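PDB 3H75: periplasmic sugar-binding domain protein from Pseudomonas fluorescens Pf-5, which probably binds a sugar or related carbohydrate in the periplasm. Local coordinates for residues V6-P11 against V20-F25; R31-D36 against A272-A277; I91-L96 against F263-W268. One frame throughout, in Å; residues are numbered along the deposited sequence.

Contact 1 (V6-P11 against V20-F25); sequences VVFLNP and VSYSQF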
loop_
_atom_site.group_PDB
_atom_site.type_symbol
_atom_site.label_atom_id
_atom_site.label_comp_id
_atom_site.label_asym_id
_atom_site.label_seq_id
_atom_site.Cartn_x
_atom_site.Cartn_y
_atom_site.Cartn_z
ATOM N N VAL A 6 -12.485 -17.803 -1.105
ATOM C CA VAL A 6 -11.198 -17.200 -0.787
ATOM C C VAL A 6 -11.214 -16.643 0.632
ATOM O O VAL A 6 -12.203 -16.051 1.064
ATOM C CB VAL A 6 -10.880 -16.027 -1.748
ATOM C CG1 VAL A 6 -9.550 -15.389 -1.375
ATOM C CG2 VAL A 6 -10.849 -16.518 -3.188
ATOM N N VAL A 7 -10.128 -16.863 1.362
ATOM C CA VAL A 7 -9.991 -16.320 2.704
ATOM C C VAL A 7 -8.775 -15.409 2.643
ATOM O O VAL A 7 -7.707 -15.820 2.180
ATOM C CB VAL A 7 -9.745 -17.416 3.769
ATOM C CG1 VAL A 7 -9.371 -16.765 5.099
ATOM C CG2 VAL A 7 -10.997 -18.263 3.946
ATOM N N PHE A 8 -8.941 -14.163 3.070
ATOM C CA PHE A 8 -7.828 -13.224 3.068
ATOM C C PHE A 8 -7.467 -12.862 4.491
ATOM O O PHE A 8 -8.333 -12.477 5.279
ATOM C CB PHE A 8 -8.177 -11.944 2.288
ATOM C CG PHE A 8 -7.134 -10.854 2.409
ATOM C CD1 PHE A 8 -5.797 -11.118 2.127
ATOM C CD2 PHE A 8 -7.487 -9.569 2.807
ATOM C CE1 PHE A 8 -4.826 -10.120 2.239
ATOM C CE2 PHE A 8 -6.520 -8.561 2.921
ATOM C CZ PHE A 8 -5.193 -8.839 2.637
ATOM N N LEU A 9 -6.188 -13.003 4.818
ATOM C CA LEU A 9 -5.687 -12.660 6.147
ATOM C C LEU A 9 -5.163 -11.223 6.079
ATOM O O LEU A 9 -4.047 -10.970 5.611
ATOM C CB LEU A 9 -4.577 -13.634 6.562
ATOM C CG LEU A 9 -4.985 -15.111 6.461
ATOM C CD1 LEU A 9 -3.839 -15.992 6.945
ATOM C CD2 LEU A 9 -6.248 -15.371 7.293
ATOM N N ASN A 10 -6.008 -10.295 6.523
ATOM C CA ASN A 10 -5.719 -8.862 6.536
ATOM C C ASN A 10 -4.851 -8.554 7.765
ATOM O O ASN A 10 -5.235 -8.859 8.892
ATOM C CB ASN A 10 -7.053 -8.103 6.610
ATOM C CG ASN A 10 -6.910 -6.636 6.299
ATOM O OD1 ASN A 10 -6.057 -5.959 6.862
ATOM N ND2 ASN A 10 -7.753 -6.130 5.396
ATOM N N PRO A 11 -3.672 -7.939 7.568
ATOM C CA PRO A 11 -2.795 -7.626 8.704
ATOM C C PRO A 11 -3.173 -6.426 9.567
ATOM O O PRO A 11 -2.695 -6.295 10.700
ATOM C CB PRO A 11 -1.431 -7.431 8.041
ATOM C CG PRO A 11 -1.796 -6.818 6.710
ATOM C CD PRO A 11 -3.037 -7.584 6.281
ATOM N N VAL A 20 -9.078 -1.162 5.732
ATOM C CA VAL A 20 -10.520 -1.293 5.582
ATOM C C VAL A 20 -10.857 -0.980 4.118
ATOM O O VAL A 20 -11.696 -1.642 3.509
ATOM C CB VAL A 20 -11.277 -0.326 6.515
ATOM C CG1 VAL A 20 -12.759 -0.292 6.145
ATOM C CG2 VAL A 20 -11.106 -0.774 7.966
ATOM N N SER A 21 -10.189 0.020 3.544
ATOM C CA SER A 21 -10.430 0.368 2.148
ATOM C C SER A 21 -10.016 -0.780 1.230
ATOM O O SER A 21 -10.661 -1.042 0.212
ATOM C CB SER A 21 -9.668 1.642 1.778
ATOM O OG SER A 21 -10.242 2.758 2.437
ATOM N N TYR A 22 -8.940 -1.464 1.603
ATOM C CA TYR A 22 -8.429 -2.597 0.840
ATOM C C TYR A 22 -9.513 -3.680 0.871
ATOM O O TYR A 22 -9.848 -4.268 -0.157
ATOM C CB TYR A 22 -7.145 -3.104 1.501
ATOM C CG TYR A 22 -6.300 -4.059 0.685
ATOM C CD1 TYR A 22 -5.168 -3.612 0.001
ATOM C CD2 TYR A 22 -6.583 -5.426 0.663
ATOM C CE1 TYR A 22 -4.329 -4.501 -0.673
ATOM C CE2 TYR A 22 -5.752 -6.323 -0.012
ATOM C CZ TYR A 22 -4.625 -5.856 -0.670
ATOM O OH TYR A 22 -3.766 -6.741 -1.274
ATOM N N SER A 23 -10.062 -3.925 2.059
ATOM C CA SER A 23 -11.115 -4.921 2.235
ATOM C C SER A 23 -12.386 -4.575 1.469
ATOM O O SER A 23 -12.968 -5.431 0.800
ATOM C CB SER A 23 -11.461 -5.074 3.719
ATOM O OG SER A 23 -10.399 -5.676 4.431
ATOM N N GLN A 24 -12.816 -3.321 1.564
ATOM C CA GLN A 24 -14.034 -2.900 0.886
ATOM C C GLN A 24 -13.928 -3.045 -0.625
ATOM O O GLN A 24 -14.902 -3.423 -1.284
ATOM C CB GLN A 24 -14.382 -1.453 1.250
ATOM C CG GLN A 24 -14.660 -1.253 2.733
ATOM C CD GLN A 24 -15.763 -2.160 3.248
ATOM O OE1 GLN A 24 -16.917 -2.045 2.839
ATOM N NE2 GLN A 24 -15.409 -3.075 4.149
ATOM N N PHE A 25 -12.754 -2.755 -1.179
ATOM C CA PHE A 25 -12.559 -2.881 -2.619
ATOM C C PHE A 25 -12.661 -4.361 -2.998
ATOM O O PHE A 25 -13.273 -4.710 -4.010
ATOM C CB PHE A 25 -11.190 -2.321 -3.031
ATOM C CG PHE A 25 -11.053 -2.089 -4.513
ATOM C CD1 PHE A 25 -11.737 -1.045 -5.129
ATOM C CD2 PHE A 25 -10.255 -2.920 -5.298
ATOM C CE1 PHE A 25 -11.630 -0.830 -6.512
ATOM C CE2 PHE A 25 -10.143 -2.715 -6.679
ATOM C CZ PHE A 25 -10.833 -1.665 -7.284
#

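Contact 2 (R31-D36 against A272-A277); sequences RDLGLD and ALHDDA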
loop_
_atom_site.group_PDB
_atom_site.type_symbol
_atom_site.label_atom_id
_atom_site.label_comp_id
_atom_site.label_asym_id
_atom_site.label_seq_id
_atom_site.Cartn_x
_atom_site.Cartn_y
_atom_site.Cartn_z
ATOM N N ARG A 31 -18.366 -9.599 -4.766
ATOM C CA ARG A 31 -19.782 -9.583 -5.113
ATOM C C ARG A 31 -19.991 -9.640 -6.621
ATOM O O ARG A 31 -20.835 -10.390 -7.113
ATOM C CB ARG A 31 -20.460 -8.326 -4.556
ATOM C CG ARG A 31 -20.620 -8.313 -3.044
ATOM C CD ARG A 31 -21.539 -7.180 -2.598
ATOM N NE ARG A 31 -20.958 -5.858 -2.824
ATOM C CZ ARG A 31 -20.049 -5.296 -2.034
ATOM N NH1 ARG A 31 -19.612 -5.938 -0.959
ATOM N NH2 ARG A 31 -19.579 -4.087 -2.315
ATOM N N ASP A 32 -19.213 -8.850 -7.352
ATOM C CA ASP A 32 -19.330 -8.796 -8.802
ATOM C C ASP A 32 -18.843 -10.072 -9.486
ATOM O O ASP A 32 -19.385 -10.473 -10.517
ATOM C CB ASP A 32 -18.556 -7.587 -9.339
ATOM C CG ASP A 32 -18.897 -7.264 -10.782
ATOM O OD1 ASP A 32 -20.100 -7.130 -11.095
ATOM O OD2 ASP A 32 -17.969 -7.133 -11.605
ATOM N N LEU A 33 -17.837 -10.716 -8.899
ATOM C CA LEU A 33 -17.259 -11.936 -9.460
ATOM C C LEU A 33 -17.930 -13.228 -8.992
ATOM O O LEU A 33 -17.607 -14.313 -9.482
ATOM C CB LEU A 33 -15.765 -11.996 -9.132
ATOM C CG LEU A 33 -14.896 -10.888 -9.734
ATOM C CD1 LEU A 33 -13.522 -10.894 -9.081
ATOM C CD2 LEU A 33 -14.780 -11.088 -11.234
ATOM N N GLY A 34 -18.856 -13.113 -8.046
ATOM C CA GLY A 34 -19.544 -14.291 -7.544
ATOM C C GLY A 34 -18.632 -15.189 -6.733
ATOM O O GLY A 34 -18.718 -16.415 -6.812
ATOM N N LEU A 35 -17.750 -14.574 -5.954
ATOM C CA LEU A 35 -16.816 -15.315 -5.117
ATOM C C LEU A 35 -17.248 -15.259 -3.659
ATOM O O LEU A 35 -17.852 -14.279 -3.215
ATOM C CB LEU A 35 -15.401 -14.728 -5.230
ATOM C CG LEU A 35 -14.693 -14.723 -6.587
ATOM C CD1 LEU A 35 -13.331 -14.044 -6.454
ATOM C CD2 LEU A 35 -14.532 -16.145 -7.081
ATOM N N ASP A 36 -16.938 -16.320 -2.924
ATOM C CA ASP A 36 -17.249 -16.397 -1.507
ATOM C C ASP A 36 -15.985 -15.940 -0.786
ATOM O O ASP A 36 -15.007 -16.679 -0.702
ATOM C CB ASP A 36 -17.606 -17.837 -1.122
ATOM C CG ASP A 36 -17.605 -18.060 0.377
ATOM O OD1 ASP A 36 -17.889 -17.104 1.128
ATOM O OD2 ASP A 36 -17.333 -19.201 0.803
ATOM N N ALA A 272 -7.814 -12.226 -10.653
ATOM C CA ALA A 272 -6.842 -13.242 -11.040
ATOM C C ALA A 272 -7.203 -14.618 -10.479
ATOM O O ALA A 272 -7.103 -15.627 -11.185
ATOM C CB ALA A 272 -5.444 -12.836 -10.580
ATOM N N LEU A 273 -7.618 -14.668 -9.215
ATOM C CA LEU A 273 -7.980 -15.944 -8.606
ATOM C C LEU A 273 -9.256 -16.484 -9.231
ATOM O O LEU A 273 -9.396 -17.692 -9.430
ATOM C CB LEU A 273 -8.147 -15.796 -7.091
ATOM C CG LEU A 273 -6.844 -15.460 -6.359
ATOM C CD1 LEU A 273 -7.094 -15.434 -4.859
ATOM C CD2 LEU A 273 -5.775 -16.486 -6.702
ATOM N N HIS A 274 -10.187 -15.587 -9.531
ATOM C CA HIS A 274 -11.440 -15.973 -10.169
ATOM C C HIS A 274 -11.109 -16.683 -11.478
ATOM O O HIS A 274 -11.673 -17.733 -11.792
ATOM C CB HIS A 274 -12.284 -14.720 -10.434
ATOM C CG HIS A 274 -13.409 -14.931 -11.399
ATOM N ND1 HIS A 274 -13.227 -14.948 -12.764
ATOM C CD2 HIS A 274 -14.738 -15.111 -11.195
ATOM C CE1 HIS A 274 -14.393 -15.124 -13.362
ATOM N NE2 HIS A 274 -15.325 -15.226 -12.432
ATOM N N ASP A 275 -10.178 -16.112 -12.232
ATOM C CA ASP A 275 -9.781 -16.694 -13.504
ATOM C C ASP A 275 -8.990 -17.982 -13.324
ATOM O O ASP A 275 -9.133 -18.912 -14.113
ATOM C CB ASP A 275 -8.979 -15.678 -14.323
ATOM C CG ASP A 275 -9.857 -14.583 -14.906
ATOM O OD1 ASP A 275 -11.085 -14.622 -14.683
ATOM O OD2 ASP A 275 -9.322 -13.687 -15.591
ATOM N N ASP A 276 -8.163 -18.051 -12.285
ATOM C CA ASP A 276 -7.391 -19.266 -12.047
ATOM C C ASP A 276 -8.329 -20.445 -11.819
ATOM O O ASP A 276 -8.086 -21.549 -12.311
ATOM C CB ASP A 276 -6.489 -19.122 -10.824
ATOM C CG ASP A 276 -5.721 -20.397 -10.521
ATOM O OD1 ASP A 276 -4.775 -20.716 -11.270
ATOM O OD2 ASP A 276 -6.075 -21.093 -9.547
ATOM N N ALA A 277 -9.400 -20.208 -11.066
ATOM C CA ALA A 277 -10.370 -21.251 -10.766
ATOM C C ALA A 277 -11.061 -21.725 -12.037
ATOM O O ALA A 277 -11.519 -22.862 -12.111
ATOM C CB ALA A 277 -11.404 -20.739 -9.768
#

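Contact 3 (I91-L96 against F263-W268); sequences IVNSPL and FTLGGW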
loop_
_atom_site.group_PDB
_atom_site.type_symbol
_atom_site.label_atom_id
_atom_site.label_comp_id
_atom_site.label_asym_id
_atom_site.label_seq_id
_atom_site.Cartn_x
_atom_site.Cartn_y
_atom_site.Cartn_z
ATOM N N ILE A 91 0.145 -14.945 -2.444
ATOM C CA ILE A 91 0.923 -13.989 -1.655
ATOM C C ILE A 91 0.846 -12.608 -2.295
ATOM O O ILE A 91 1.159 -12.447 -3.474
ATOM C CB ILE A 91 2.403 -14.422 -1.601
ATOM C CG1 ILE A 91 2.503 -15.869 -1.115
ATOM C CG2 ILE A 91 3.192 -13.481 -0.705
ATOM C CD1 ILE A 91 1.917 -16.102 0.254
ATOM N N VAL A 92 0.450 -11.602 -1.521
ATOM C CA VAL A 92 0.318 -10.272 -2.092
ATOM C C VAL A 92 1.123 -9.154 -1.456
ATOM O O VAL A 92 1.691 -9.302 -0.368
ATOM C CB VAL A 92 -1.163 -9.826 -2.109
ATOM C CG1 VAL A 92 -1.982 -10.794 -2.941
ATOM C CG2 VAL A 92 -1.704 -9.747 -0.682
ATOM N N ASN A 93 1.158 -8.040 -2.189
ATOM C CA ASN A 93 1.822 -6.791 -1.811
ATOM C C ASN A 93 3.346 -6.719 -1.926
ATOM O O ASN A 93 3.884 -5.674 -2.282
ATOM C CB ASN A 93 1.362 -6.373 -0.413
ATOM C CG ASN A 93 -0.094 -5.922 -0.396
ATOM O OD1 ASN A 93 -0.821 -6.086 -1.381
ATOM N ND2 ASN A 93 -0.527 -5.357 0.724
ATOM N N SER A 94 4.047 -7.806 -1.624
ATOM C CA SER A 94 5.502 -7.812 -1.749
ATOM C C SER A 94 5.957 -9.150 -2.318
ATOM O O SER A 94 5.309 -10.169 -2.108
ATOM C CB SER A 94 6.186 -7.539 -0.396
ATOM O OG SER A 94 6.135 -8.657 0.452
ATOM N N PRO A 95 7.093 -9.153 -3.035
ATOM C CA PRO A 95 7.721 -10.307 -3.688
ATOM C C PRO A 95 8.093 -11.493 -2.808
ATOM O O PRO A 95 8.437 -11.340 -1.637
ATOM C CB PRO A 95 8.961 -9.699 -4.343
ATOM C CG PRO A 95 8.589 -8.269 -4.549
ATOM C CD PRO A 95 7.887 -7.934 -3.269
ATOM N N LEU A 96 8.016 -12.683 -3.396
ATOM C CA LEU A 96 8.393 -13.912 -2.704
ATOM C C LEU A 96 9.913 -13.904 -2.729
ATOM O O LEU A 96 10.508 -13.506 -3.727
ATOM C CB LEU A 96 7.868 -15.138 -3.462
ATOM C CG LEU A 96 6.380 -15.481 -3.332
ATOM C CD1 LEU A 96 5.979 -16.489 -4.403
ATOM C CD2 LEU A 96 6.116 -16.034 -1.945
ATOM N N PHE A 263 -4.360 0.344 -2.746
ATOM C CA PHE A 263 -5.480 -0.196 -1.985
ATOM C C PHE A 263 -6.361 -1.047 -2.893
ATOM O O PHE A 263 -7.225 -1.779 -2.417
ATOM C CB PHE A 263 -6.313 0.925 -1.345
ATOM C CG PHE A 263 -7.221 1.652 -2.306
ATOM C CD1 PHE A 263 -8.538 1.229 -2.508
ATOM C CD2 PHE A 263 -6.763 2.763 -3.002
ATOM C CE1 PHE A 263 -9.379 1.907 -3.393
ATOM C CE2 PHE A 263 -7.593 3.443 -3.886
ATOM C CZ PHE A 263 -8.903 3.016 -4.080
ATOM N N THR A 264 -6.131 -0.957 -4.199
ATOM C CA THR A 264 -6.917 -1.724 -5.164
ATOM C C THR A 264 -6.349 -3.117 -5.426
ATOM O O THR A 264 -7.014 -3.945 -6.043
ATOM C CB THR A 264 -6.979 -1.015 -6.534
ATOM O OG1 THR A 264 -5.649 -0.871 -7.050
ATOM C CG2 THR A 264 -7.634 0.351 -6.413
ATOM N N LEU A 265 -5.134 -3.386 -4.961
ATOM C CA LEU A 265 -4.499 -4.672 -5.243
ATOM C C LEU A 265 -5.324 -5.908 -4.908
ATOM O O LEU A 265 -5.349 -6.861 -5.688
ATOM C CB LEU A 265 -3.132 -4.755 -4.557
ATOM C CG LEU A 265 -2.177 -5.774 -5.194
ATOM C CD1 LEU A 265 -0.739 -5.345 -4.955
ATOM C CD2 LEU A 265 -2.439 -7.151 -4.627
ATOM N N GLY A 266 -5.992 -5.896 -3.760
ATOM C CA GLY A 266 -6.804 -7.037 -3.372
ATOM C C GLY A 266 -7.893 -7.357 -4.383
ATOM O O GLY A 266 -8.179 -8.528 -4.651
ATOM N N GLY A 267 -8.508 -6.319 -4.941
ATOM C CA GLY A 267 -9.562 -6.521 -5.923
ATOM C C GLY A 267 -9.031 -7.173 -7.184
ATOM O O GLY A 267 -9.644 -8.093 -7.736
ATOM N N TRP A 268 -7.884 -6.693 -7.652
ATOM C CA TRP A 268 -7.270 -7.248 -8.853
ATOM C C TRP A 268 -6.886 -8.697 -8.578
ATOM O O TRP A 268 -6.982 -9.553 -9.453
ATOM C CB TRP A 268 -6.014 -6.461 -9.227
ATOM C CG TRP A 268 -6.191 -4.975 -9.313
ATOM C CD1 TRP A 268 -5.249 -4.032 -9.015
ATOM C CD2 TRP A 268 -7.355 -4.252 -9.749
ATOM N NE1 TRP A 268 -5.748 -2.772 -9.237
ATOM C CE2 TRP A 268 -7.037 -2.876 -9.686
ATOM C CE3 TRP A 268 -8.632 -4.632 -10.186
ATOM C CZ2 TRP A 268 -7.952 -1.876 -10.040
ATOM C CZ3 TRP A 268 -9.542 -3.637 -10.539
ATOM C CH2 TRP A 268 -9.194 -2.275 -10.462
#

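Contact 1 (V6-P11 against V20-F25)
Ser23 OG has two hydrogen-bond partners, Tyr41 OH and Trp19 O, and Asn10 ND2 lies 2.9 Å from Ser23 OG. The contact belongs to a beta-alpha-beta unit of the Rossmann-like first domain. Strand 5-10 leads into helix 17-33, which packs over the strand and returns the chain to strand 36-41. Asn10 stands at the end of the strand. Its CG is anti to the backbone N (chi1 -166°), which carries the amide across to the helix. Both ends of that amide are held: ND2 bonds to Trp19 O, and OD1 takes the backbone N of Gly12. These bonds fix the amide rotation. They tie the strand end to the loop after it, through Gly12, and to the first turn of the helix, through Trp19.

Two residues back along the strand from Asn10, the contact is aromatic. The rings of Phe8 and Tyr22 have planes only 25° apart, but they are slid past each other. Their centroids are 5.5 Å apart and the rings barely overlap. The touching atoms are CE2 and CZ of Phe8 and CD2 and CE2 of Tyr22. Met67 of strand 65-69 also packs on Phe8. The closest approach of the two rings is Phe8 CZ to Tyr22 CE2, at 3.7 Å.

Contact 2 (R31-D36 against A272-A277)
His274 reaches Leu33 because its chi1 of 165° swings the imidazole off helix 265-277 and out toward the end of helix 17-33. Leu33 and Leu35 both turn CG back beside their own backbone N, and this sends their methyl groups to meet the histidine. The contact is a helix-helix packing in the Rossmann-like first domain. The last turn of helix 17-33, and the loop that leaves it through Gly34 with positive phi, lie against the C-terminal part of helix 265-277.

Leu33 CD2 sits over one face of the imidazole, 4.1 Å from the centroid of the His274 ring. It is 16° off the ring normal, a CH-pi contact displaced toward the rim. Leu33 O approaches the same ring at the carbon side, 3.4 Å from His274 CD2. Leu35 crosses the histidine at about a right angle. Its CD1 lies 4.2 Å from His274 CB, and its CD2 is near the ring edge.

At the ND1 edge of the ring the partner is polar. The Asp275 carboxylate that accepts from His274 is itself held by Ser323 OG at OD1 and by Tyr333 OH and the backbone N of Ala324 at OD2. A carboxylate held in this way sets the rotation of the imidazole and would probably polarise it. His274 ND1 donates to the anti side of Asp275 OD1 over 2.9 Å, with the acceptor almost in the imidazole plane.

Contact 3 (I91-L96 against F263-W268)
Apolar packing joins Val92 to Leu265. The side chains run past each other in opposite directions. One methyl of the leucine does the touching: Leu265 CD2 is 3.9 Å from Val92 CB and 4.0 Å from Val92 CG1. Leu265 CG is anti to the backbone N (chi1 -158°), which points the isobutyl group from the helix at Val92 and Asn93. Met67 and Val69 of the neighbouring strand flank Val92, and Tyr22 of helix 17-33 packs on Leu265. The leucine thus fills a place between sheet and helices.

The second kind of contact sets a polar atom against methyl groups. Asn93 OD1 lies 3.7 Å from Leu265 CD1 and 3.8 Å from Leu265 CD2, with no hydrogen bond across the contact. That oxygen is satisfied by Tyr22 OH. Asn93 has positive phi (76°).

Around Thr264 the contacts are local. Thr264 OG1 bonds to the carbonyl oxygen of Gly261, just before the segment. Thr264 CG2 lies over the centre of the Phe263 ring, 3.7 Å above its plane. The carbonyl oxygen of Thr264 sits over one face of Trp268, toward the rim.

The chain comes to this helix from strand 257-260 of the second sheet, so the contact seats a returning crossover segment on the first domain. A glycerol and a sulfate, probably from the crystallisation liquor, each lie about 5 Å from the Asn93 side chain. This is consistent with a place beside the cleft between the two domains. Across these two segments Leu265 is held by apolar contact, without a hydrogen bond, while the bond with Tyr22 OH keeps the asparagine oxygen satisfied beside an aliphatic neighbour.

Overall arrangement
All three contacts are buried, but at different depths. Contact 3 is nearest the centre of the chain, contact 1 somewhat farther, and the centre of contact 2 is about 22 Å from the centre of the chain. Contacts 1 and 2 share helix 17-33, and contacts 2 and 3 share helix 265-277. Together they pack two helices on one parallel sheet and on each other. Contact 1 is local, within a beta-alpha-beta unit. The other two join parts far apart in sequence. Chemistry follows place: contact 1 pairs Asn10 at the strand end with Ser23 of the helix, beside an aromatic pair, leucines meet a histidine in contact 2, and contact 3 is mostly aliphatic. Phe25 CZ touches Trp268 CH2 at 3.6 Å, linking contacts 1 and 3.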